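PDB 3MZ2: glycerophosphoryl diester phosphodiesterase from Parabacteroides distasonis, which probably hydrolyses glycerophosphodiesters to an alcohol and glycerol 3-phosphate. Local coordinates for residues S58-T63 and E270-I275; P211-E216 and Q258-I263; P237-L242 and A249-M254. All coordinates share one frame; numbering follows the deposited sequence. Where two conformers were deposited one is given.

Contact 1. Residues S58-T63 and E270-I275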
loop_
_atom_site.group_PDB
_atom_site.type_symbol
_atom_site.label_atom_id
_atom_site.label_comp_id
_atom_site.label_asym_id
_atom_site.label_seq_id
_atom_site.Cartn_x
_atom_site.Cartn_y
_atom_site.Cartn_z
ATOM N N SER A 58 12.674 12.167 -25.509
ATOM C CA SER A 58 13.216 12.316 -26.863
ATOM C C SER A 58 12.172 12.018 -27.948
ATOM O O SER A 58 12.257 12.528 -29.063
ATOM C CB SER A 58 14.435 11.402 -27.063
ATOM O OG SER A 58 15.424 11.629 -26.069
ATOM N N TYR A 59 11.182 11.183 -27.614
ATOM C CA TYR A 59 10.094 10.796 -28.535
ATOM C C TYR A 59 8.752 11.493 -28.284
ATOM O O TYR A 59 7.977 11.711 -29.214
ATOM C CB TYR A 59 9.848 9.296 -28.442
ATOM C CG TYR A 59 10.990 8.436 -28.891
ATOM C CD1 TYR A 59 11.964 8.044 -28.008
ATOM C CD2 TYR A 59 11.058 7.963 -30.208
ATOM C CE1 TYR A 59 13.029 7.233 -28.405
ATOM C CE2 TYR A 59 12.118 7.141 -30.624
ATOM C CZ TYR A 59 13.101 6.782 -29.705
ATOM O OH TYR A 59 14.166 5.972 -30.062
ATOM N N THR A 60 8.453 11.831 -27.028
ATOM C CA THR A 60 7.197 12.423 -26.691
ATOM C C THR A 60 7.233 13.279 -25.455
ATOM O O THR A 60 7.942 12.941 -24.517
ATOM C CB THR A 60 6.126 11.281 -26.491
ATOM O OG1 THR A 60 4.833 11.844 -26.225
ATOM C CG2 THR A 60 6.530 10.291 -25.360
ATOM N N PRO A 61 6.424 14.357 -25.386
ATOM C CA PRO A 61 6.197 14.941 -24.061
ATOM C C PRO A 61 5.482 13.940 -23.179
ATOM O O PRO A 61 4.657 13.178 -23.669
ATOM C CB PRO A 61 5.300 16.155 -24.349
ATOM C CG PRO A 61 4.725 15.904 -25.631
ATOM C CD PRO A 61 5.611 15.023 -26.419
ATOM N N ALA A 62 5.826 13.908 -21.894
ATOM C CA ALA A 62 5.175 13.012 -20.972
ATOM C C ALA A 62 5.428 13.511 -19.547
ATOM O O ALA A 62 6.371 14.248 -19.306
ATOM C CB ALA A 62 5.715 11.579 -21.137
ATOM N N THR A 63 4.570 13.069 -18.636
ATOM C CA THR A 63 4.792 13.107 -17.208
ATOM C C THR A 63 5.251 11.718 -16.792
ATOM O O THR A 63 5.185 10.784 -17.585
ATOM C CB THR A 63 3.535 13.458 -16.432
ATOM O OG1 THR A 63 2.496 12.544 -16.805
ATOM C CG2 THR A 63 3.096 14.894 -16.768
ATOM N N GLU A 270 5.384 3.909 -27.509
ATOM C CA GLU A 270 4.422 3.258 -28.405
ATOM C C GLU A 270 3.108 4.019 -28.400
ATOM O O GLU A 270 2.440 4.147 -29.453
ATOM C CB GLU A 270 4.167 1.811 -27.989
ATOM C CG GLU A 270 5.270 0.872 -28.279
ATOM C CD GLU A 270 4.852 -0.592 -28.069
ATOM O OE1 GLU A 270 3.707 -0.962 -28.356
ATOM O OE2 GLU A 270 5.688 -1.364 -27.590
ATOM N N VAL A 271 2.694 4.501 -27.218
ATOM C CA VAL A 271 1.473 5.283 -27.109
ATOM C C VAL A 271 1.596 6.526 -28.007
ATOM O O VAL A 271 0.694 6.814 -28.804
ATOM C CB VAL A 271 1.116 5.684 -25.669
ATOM C CG1 VAL A 271 -0.157 6.536 -25.671
ATOM C CG2 VAL A 271 0.868 4.450 -24.844
ATOM N N ALA A 272 2.729 7.206 -27.902
ATOM C CA ALA A 272 2.976 8.405 -28.711
ATOM C C ALA A 272 2.896 8.124 -30.185
ATOM O O ALA A 272 2.243 8.839 -30.928
ATOM C CB ALA A 272 4.351 9.006 -28.382
ATOM N N GLU A 273 3.587 7.079 -30.651
ATOM C CA GLU A 273 3.519 6.710 -32.066
ATOM C C GLU A 273 2.101 6.358 -32.511
ATOM O O GLU A 273 1.681 6.753 -33.612
ATOM C CB GLU A 273 4.543 5.596 -32.383
ATOM C CG GLU A 273 5.951 6.145 -32.146
ATOM C CD GLU A 273 7.106 5.242 -32.505
ATOM O OE1 GLU A 273 6.858 4.140 -33.056
ATOM O OE2 GLU A 273 8.279 5.681 -32.245
ATOM N N ALA A 274 1.355 5.645 -31.654
ATOM C CA ALA A 274 -0.003 5.204 -32.024
ATOM C C ALA A 274 -0.992 6.364 -32.157
ATOM O O ALA A 274 -1.837 6.349 -33.056
ATOM C CB ALA A 274 -0.542 4.212 -30.982
ATOM N N ILE A 275 -0.890 7.354 -31.268
ATOM C CA ILE A 275 -1.854 8.451 -31.188
ATOM C C ILE A 275 -1.393 9.733 -31.855
ATOM O O ILE A 275 -2.122 10.710 -31.824
ATOM C CB ILE A 275 -2.358 8.718 -29.777
ATOM C CG1 ILE A 275 -1.349 9.501 -28.889
ATOM C CG2 ILE A 275 -2.778 7.366 -29.099
ATOM C CD1 ILE A 275 -1.874 9.790 -27.547
#

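Contact 2. Residues P211-E216 and Q258-I263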
loop_
_atom_site.group_PDB
_atom_site.type_symbol
_atom_site.label_atom_id
_atom_site.label_comp_id
_atom_site.label_asym_id
_atom_site.label_seq_id
_atom_site.Cartn_x
_atom_site.Cartn_y
_atom_site.Cartn_z
ATOM N N PRO A 211 -8.198 0.980 -15.267
ATOM C CA PRO A 211 -7.425 0.319 -16.302
ATOM C C PRO A 211 -8.213 0.024 -17.552
ATOM O O PRO A 211 -7.636 -0.487 -18.509
ATOM C CB PRO A 211 -6.965 -0.967 -15.610
ATOM C CG PRO A 211 -8.107 -1.303 -14.740
ATOM C CD PRO A 211 -8.592 0.024 -14.205
ATOM N N LYS A 212 -9.493 0.373 -17.572
ATOM C CA LYS A 212 -10.359 0.015 -18.667
ATOM C C LYS A 212 -11.561 0.934 -18.747
ATOM O O LYS A 212 -12.024 1.496 -17.762
ATOM C CB LYS A 212 -10.825 -1.435 -18.540
ATOM C CG LYS A 212 -11.742 -1.634 -17.355
ATOM C CD LYS A 212 -12.223 -3.096 -17.267
ATOM C CE LYS A 212 -12.951 -3.326 -15.978
ATOM N NZ LYS A 212 -13.317 -4.781 -15.787
ATOM N N ILE A 213 -12.106 1.033 -19.946
ATOM C CA ILE A 213 -13.292 1.799 -20.205
ATOM C C ILE A 213 -14.522 0.908 -20.207
ATOM O O ILE A 213 -14.527 -0.178 -20.812
ATOM C CB ILE A 213 -13.147 2.567 -21.542
ATOM C CG1 ILE A 213 -12.101 3.667 -21.406
ATOM C CG2 ILE A 213 -14.440 3.229 -21.976
ATOM C CD1 ILE A 213 -11.517 4.066 -22.720
ATOM N N THR A 214 -15.560 1.367 -19.498
ATOM C CA THR A 214 -16.870 0.704 -19.424
ATOM C C THR A 214 -17.888 1.829 -19.486
ATOM O O THR A 214 -17.514 3.007 -19.265
ATOM C CB THR A 214 -17.023 -0.023 -18.102
ATOM O OG1 THR A 214 -17.068 0.927 -17.036
ATOM C CG2 THR A 214 -15.819 -0.938 -17.841
ATOM N N PRO A 215 -19.160 1.513 -19.789
ATOM C CA PRO A 215 -20.193 2.564 -19.709
ATOM C C PRO A 215 -20.222 3.296 -18.340
ATOM O O PRO A 215 -20.409 4.550 -18.300
ATOM C CB PRO A 215 -21.496 1.783 -19.984
ATOM C CG PRO A 215 -20.992 0.655 -20.971
ATOM C CD PRO A 215 -19.690 0.245 -20.360
ATOM N N GLU A 216 -20.023 2.579 -17.233
ATOM C CA GLU A 216 -19.985 3.203 -15.898
ATOM C C GLU A 216 -18.842 4.213 -15.788
ATOM O O GLU A 216 -18.995 5.321 -15.236
ATOM C CB GLU A 216 -19.782 2.151 -14.791
ATOM C CG GLU A 216 -19.731 2.740 -13.340
ATOM C CD GLU A 216 -18.539 2.228 -12.501
ATOM O OE1 GLU A 216 -18.481 1.000 -12.245
ATOM O OE2 GLU A 216 -17.661 3.055 -12.098
ATOM N N GLN A 258 -12.586 7.298 -27.250
ATOM C CA GLN A 258 -13.631 7.191 -26.222
ATOM C C GLN A 258 -13.724 8.431 -25.317
ATOM O O GLN A 258 -14.625 8.530 -24.456
ATOM C CB GLN A 258 -13.432 5.953 -25.335
ATOM C CG GLN A 258 -13.528 4.571 -26.004
ATOM C CD GLN A 258 -14.889 4.281 -26.610
ATOM O OE1 GLN A 258 -15.626 5.198 -26.982
ATOM N NE2 GLN A 258 -15.222 2.993 -26.736
ATOM N N GLY A 259 -12.799 9.370 -25.475
ATOM C CA GLY A 259 -12.868 10.687 -24.778
ATOM C C GLY A 259 -11.907 10.831 -23.611
ATOM O O GLY A 259 -11.899 11.865 -22.912
ATOM N N VAL A 260 -11.110 9.794 -23.393
ATOM C CA VAL A 260 -10.099 9.788 -22.319
ATOM C C VAL A 260 -8.965 10.760 -22.693
ATOM O O VAL A 260 -8.588 10.933 -23.887
ATOM C CB VAL A 260 -9.571 8.380 -22.097
ATOM C CG1 VAL A 260 -8.328 8.396 -21.186
ATOM C CG2 VAL A 260 -10.677 7.457 -21.496
ATOM N N ASP A 261 -8.454 11.453 -21.673
ATOM C CA ASP A 261 -7.537 12.604 -21.847
ATOM C C ASP A 261 -6.084 12.209 -21.754
ATOM O O ASP A 261 -5.207 12.824 -22.417
ATOM C CB ASP A 261 -7.882 13.702 -20.832
ATOM C CG ASP A 261 -9.371 14.055 -20.864
ATOM O OD1 ASP A 261 -9.839 14.446 -21.960
ATOM O OD2 ASP A 261 -10.055 13.792 -19.851
ATOM N N ILE A 262 -5.807 11.229 -20.890
ATOM C CA ILE A 262 -4.439 10.872 -20.558
ATOM C C ILE A 262 -4.333 9.345 -20.571
ATOM O O ILE A 262 -5.200 8.662 -20.062
ATOM C CB ILE A 262 -4.016 11.422 -19.139
ATOM C CG1 ILE A 262 -4.415 12.914 -18.954
ATOM C CG2 ILE A 262 -2.531 11.183 -18.923
ATOM C CD1 ILE A 262 -4.228 13.483 -17.546
ATOM N N ILE A 263 -3.285 8.829 -21.221
ATOM C CA ILE A 263 -2.928 7.396 -21.108
ATOM C C ILE A 263 -1.662 7.250 -20.279
ATOM O O ILE A 263 -0.607 7.864 -20.630
ATOM C CB ILE A 263 -2.717 6.767 -22.478
ATOM C CG1 ILE A 263 -4.067 6.680 -23.180
ATOM C CG2 ILE A 263 -2.128 5.361 -22.324
ATOM C CD1 ILE A 263 -3.959 6.334 -24.693
#

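Contact 3. Residues P237-L242 and A249-M254. With SO4 (sulfate ion), chain F; SO4 (sulfate ion), chain G.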
loop_
_atom_site.group_PDB
_atom_site.type_symbol
_atom_site.label_atom_id
_atom_site.label_comp_id
_atom_site.label_asym_id
_atom_site.label_seq_id
_atom_site.Cartn_x
_atom_site.Cartn_y
_atom_site.Cartn_z
ATOM N N PRO A 237 -1.854 -2.594 -16.745
ATOM C CA PRO A 237 -2.334 -3.981 -16.519
ATOM C C PRO A 237 -3.151 -4.552 -17.653
ATOM O O PRO A 237 -3.495 -5.772 -17.690
ATOM C CB PRO A 237 -3.212 -3.836 -15.250
ATOM C CG PRO A 237 -3.551 -2.449 -15.130
ATOM C CD PRO A 237 -2.644 -1.598 -16.016
ATOM N N SER A 238 -3.500 -3.678 -18.583
ATOM C CA SER A 238 -4.519 -4.022 -19.582
ATOM C C SER A 238 -3.904 -3.970 -20.985
ATOM O O SER A 238 -3.227 -4.927 -21.396
ATOM C CB SER A 238 -5.728 -3.107 -19.414
ATOM O OG SER A 238 -5.326 -1.720 -19.365
ATOM N N ASP A 239 -4.101 -2.894 -21.725
ATOM C CA ASP A 239 -3.713 -2.890 -23.136
ATOM C C ASP A 239 -2.221 -3.003 -23.383
ATOM O O ASP A 239 -1.829 -3.457 -24.450
ATOM C CB ASP A 239 -4.323 -1.696 -23.871
ATOM C CG ASP A 239 -5.809 -1.558 -23.592
ATOM O OD1 ASP A 239 -6.564 -2.310 -24.210
ATOM O OD2 ASP A 239 -6.204 -0.806 -22.661
ATOM N N ASP A 240 -1.366 -2.614 -22.429
ATOM C CA ASP A 240 0.075 -2.801 -22.599
ATOM C C ASP A 240 0.467 -4.252 -22.769
ATOM O O ASP A 240 1.547 -4.556 -23.252
ATOM C CB ASP A 240 0.879 -2.252 -21.406
ATOM C CG ASP A 240 0.876 -0.745 -21.321
ATOM O OD1 ASP A 240 0.458 -0.072 -22.282
ATOM O OD2 ASP A 240 1.424 -0.213 -20.340
ATOM N N LYS A 241 -0.412 -5.167 -22.356
ATOM C CA LYS A 241 -0.130 -6.593 -22.301
ATOM C C LYS A 241 -0.565 -7.313 -23.577
ATOM O O LYS A 241 -0.374 -8.529 -23.720
ATOM C CB LYS A 241 -0.873 -7.224 -21.115
ATOM C CG LYS A 241 -0.582 -6.604 -19.766
ATOM C CD LYS A 241 0.940 -6.491 -19.520
ATOM C CE LYS A 241 1.343 -6.781 -18.069
ATOM N NZ LYS A 241 2.667 -6.223 -17.633
ATOM N N LEU A 242 -1.192 -6.588 -24.495
ATOM C CA LEU A 242 -1.589 -7.185 -25.772
ATOM C C LEU A 242 -0.337 -7.659 -26.512
ATOM O O LEU A 242 0.699 -7.065 -26.345
ATOM C CB LEU A 242 -2.442 -6.215 -26.589
ATOM C CG LEU A 242 -3.751 -5.742 -25.962
ATOM C CD1 LEU A 242 -4.368 -4.547 -26.703
ATOM C CD2 LEU A 242 -4.757 -6.950 -25.961
ATOM N N ALA A 249 -1.424 -0.543 -30.489
ATOM C CA ALA A 249 -1.660 0.763 -31.116
ATOM C C ALA A 249 -3.107 1.045 -31.350
ATOM O O ALA A 249 -3.579 2.134 -31.057
ATOM C CB ALA A 249 -0.865 0.907 -32.427
ATOM N N GLU A 250 -3.829 0.044 -31.831
ATOM C CA GLU A 250 -5.268 0.156 -31.998
ATOM C C GLU A 250 -5.938 0.472 -30.665
ATOM O O GLU A 250 -6.840 1.355 -30.583
ATOM C CB GLU A 250 -5.854 -1.121 -32.622
ATOM C CG GLU A 250 -7.346 -0.989 -32.975
ATOM C CD GLU A 250 -8.261 -1.123 -31.796
ATOM O OE1 GLU A 250 -7.958 -1.942 -30.881
ATOM O OE2 GLU A 250 -9.282 -0.388 -31.787
ATOM N N ALA A 251 -5.499 -0.211 -29.607
ATOM C CA ALA A 251 -6.066 -0.035 -28.292
ATOM C C ALA A 251 -5.834 1.383 -27.742
ATOM O O ALA A 251 -6.724 2.015 -27.194
ATOM C CB ALA A 251 -5.466 -1.096 -27.318
ATOM N N TYR A 252 -4.632 1.926 -27.929
ATOM C CA TYR A 252 -4.340 3.270 -27.464
ATOM C C TYR A 252 -5.195 4.303 -28.196
ATOM O O TYR A 252 -5.739 5.214 -27.590
ATOM C CB TYR A 252 -2.850 3.598 -27.623
ATOM C CG TYR A 252 -1.899 2.646 -26.895
ATOM C CD1 TYR A 252 -2.153 2.210 -25.600
ATOM C CD2 TYR A 252 -0.723 2.230 -27.513
ATOM C CE1 TYR A 252 -1.282 1.351 -24.942
ATOM C CE2 TYR A 252 0.161 1.361 -26.870
ATOM C CZ TYR A 252 -0.117 0.932 -25.583
ATOM O OH TYR A 252 0.764 0.082 -24.960
ATOM N N ARG A 253 -5.332 4.149 -29.506
ATOM C CA ARG A 253 -6.257 5.022 -30.250
ATOM C C ARG A 253 -7.706 4.922 -29.803
ATOM O O ARG A 253 -8.380 5.935 -29.666
ATOM C CB ARG A 253 -6.096 4.792 -31.778
ATOM C CG ARG A 253 -4.807 5.358 -32.348
ATOM C CD ARG A 253 -4.784 5.217 -33.846
ATOM N NE ARG A 253 -4.741 3.835 -34.331
ATOM C CZ ARG A 253 -3.621 3.137 -34.568
ATOM N NH1 ARG A 253 -2.394 3.696 -34.366
ATOM N NH2 ARG A 253 -3.725 1.887 -35.018
HETATM N N MSE A 254 -8.188 3.711 -29.536
HETATM C CA MSE A 254 -9.572 3.516 -29.091
HETATM C C MSE A 254 -9.810 4.280 -27.777
HETATM O O MSE A 254 -10.833 4.942 -27.606
HETATM C CB MSE A 254 -9.861 2.023 -28.947
HETATM C CG MSE A 254 -11.198 1.715 -28.391
HETATM SE SE MSE A 254 -11.809 -0.067 -28.991
HETATM C CE MSE A 254 -10.309 -1.190 -28.310
HETATM S S SO4 F . 4.298 -7.486 -21.211
HETATM O O1 SO4 F . 5.544 -7.833 -21.897
HETATM O O2 SO4 F . 3.526 -6.548 -22.030
HETATM O O3 SO4 F . 3.508 -8.695 -20.982
HETATM O O4 SO4 F . 4.613 -6.892 -19.912
HETATM S S SO4 G . 4.989 -5.932 -14.156
HETATM O O1 SO4 G . 5.941 -6.713 -14.958
HETATM O O2 SO4 G . 5.104 -4.525 -14.521
HETATM O O3 SO4 G . 3.632 -6.412 -14.422
HETATM O O4 SO4 G . 5.264 -6.002 -12.716
#

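Contact 1. Residues S58-T63 and E270-I275
Thr60 meets Ala272 by leaning its whole short side chain on a single methyl. Starting at the branch point, Thr60 CB lies 3.4 Å from Ala272 CB, tighter than two carbons usually pack, and here the two backbones come nearest, with CA atoms 6.2 Å apart. One step out, Thr60 OG1 still touches the same methyl at 3.6 Å, and on the other branch Thr60 CG2 does so at 3.9 Å. The methyl of Ala272 thus sits under the fork of the threonine. With OG1 anti to the backbone N (chi1 -177°), the hydroxyl turns along the chain and donates to Pro61 O at 2.9 Å, 31° off the carbonyl plane, which helps hold the fork in this rotation. A valine here, having no hydroxyl, would probably leave Pro61 O without that partner and the fork freer to turn. The outer flank is much slacker: Tyr59 CD2 comes no nearer than 4.1 Å to Glu273 OE2, the extended glutamate reaching obliquely to the ring with its carboxylate plane turned 53° from it. Both of these side chains are exposed, and no hydrogen bond crosses between the two segments. Thr60 and Ala272 both also touch Ile34 of strand 33-36. The contact therefore ties the turn that leaves helix 50-59, just before strand 63-70, to helix 268-275, while Val271 and Ala274 on that helix pack against helix 245-257.

Contact 2. Residues P211-E216 and Q258-I263
Ile213 overlaps Val260 and Gln258 with the end of its longer branch. Its CD1 methyl reaches Val260 CG2 at 3.7 Å, the two side chains meeting tip to tip, while Ile213 CG1 lies a little farther from the same methyl at 4.0 Å. The other neighbour is aliphatic too: Gln258 CB stands 3.8 Å from Ile213 CD1 and Gln258 CG 3.9 Å from it. The glutamine crosses the isoleucine obliquely, and its CB and CG make the contact rather than the amide. Everything here is van der Waals packing, with no hydrogen bond between the segments. Ile255 of helix 245-257 and Ile233 of strand 231-234 each touch both Ile213 and Val260, making a shared apolar cluster. Thr214, next to Ile213, is the N-cap of helix 215-226, its OG1 taking the N-H of Val217. On the facing segment Gly259 ends helix 245-257 in a Schellman motif, with phi at 105°. The pair thus brings together two connections of a beta/alpha barrel: the loop from strand 205-210 into one helix, and the turn from the next helix into strand 262-265, an arrangement that belongs to the TIM-barrel fold of this family.

Contact 3. Residues P237-L242 and A249-M254
Tyr252 and Asp240 form the tight, polar part of this contact. Tyr252 OH donates to Asp240 OD1 at 2.7 Å, arriving on the anti side of the carboxylate and 33° out of its plane; the acid lies at the edge of the ring, and the two flat groups stand 74° apart. Asp240 points its CB away from the helix, but with CG beside the backbone N (chi1 -70°) the carboxylate swings back to the tyrosine. Both residues are buried, and the acid is richly satisfied: OD1 is also bonded to Thr235 OG1 and Ser265 OG, and OD2 to the N-H of Asp266. These bonds probably leave the carboxylate little freedom to turn.

Beside it the packing turns to plain van der Waals contact on one methyl. Ala251 CB lies 3.5 Å from Asp239 OD1 and 3.7 Å from Leu242 CD1. On the looser side Lys241 is exposed and its CB points away from the helix. In the conformer given, Lys241 NZ bonds O4 of the chain F sulfate at 3.1 Å, and only weakly O3 of the chain G sulfate, at 3.4 Å. Arg41 and Arg267 also bond sulfate, a basic setting consistent with the phosphodiester substrates of this family, although the ions probably come from the crystallisation liquor. This is a beta-alpha loop of a TIM barrel packed on its own helix: after strand 231-234 the chain makes a 3-10 turn at 239-241 and folds against helix 245-257, which it is about to enter.

Overall arrangement
All three contacts belong to one TIM barrel, gathered where the last strands and helices meet the first and close the ring. Contact 3 is nested along the chain inside the loop closed by contact 2, and both inside that of contact 1. Centres of contacts 2 and 3 lie about 12 Å apart, those of 1 and 3 about 14 Å, and those of 1 and 2 about 18 Å. Helix 245-257 carries one side of contact 3 and runs into the turn of contact 2; strand 262-265 then leads to helix 268-275 of contact 1. Ala274 O bonds Arg253 NH1, and Pro211 O bonds Ser238 OG. Strand 33-36 pairs with both 262-265 and 63-70, so contact 1 spans the barrel's closure.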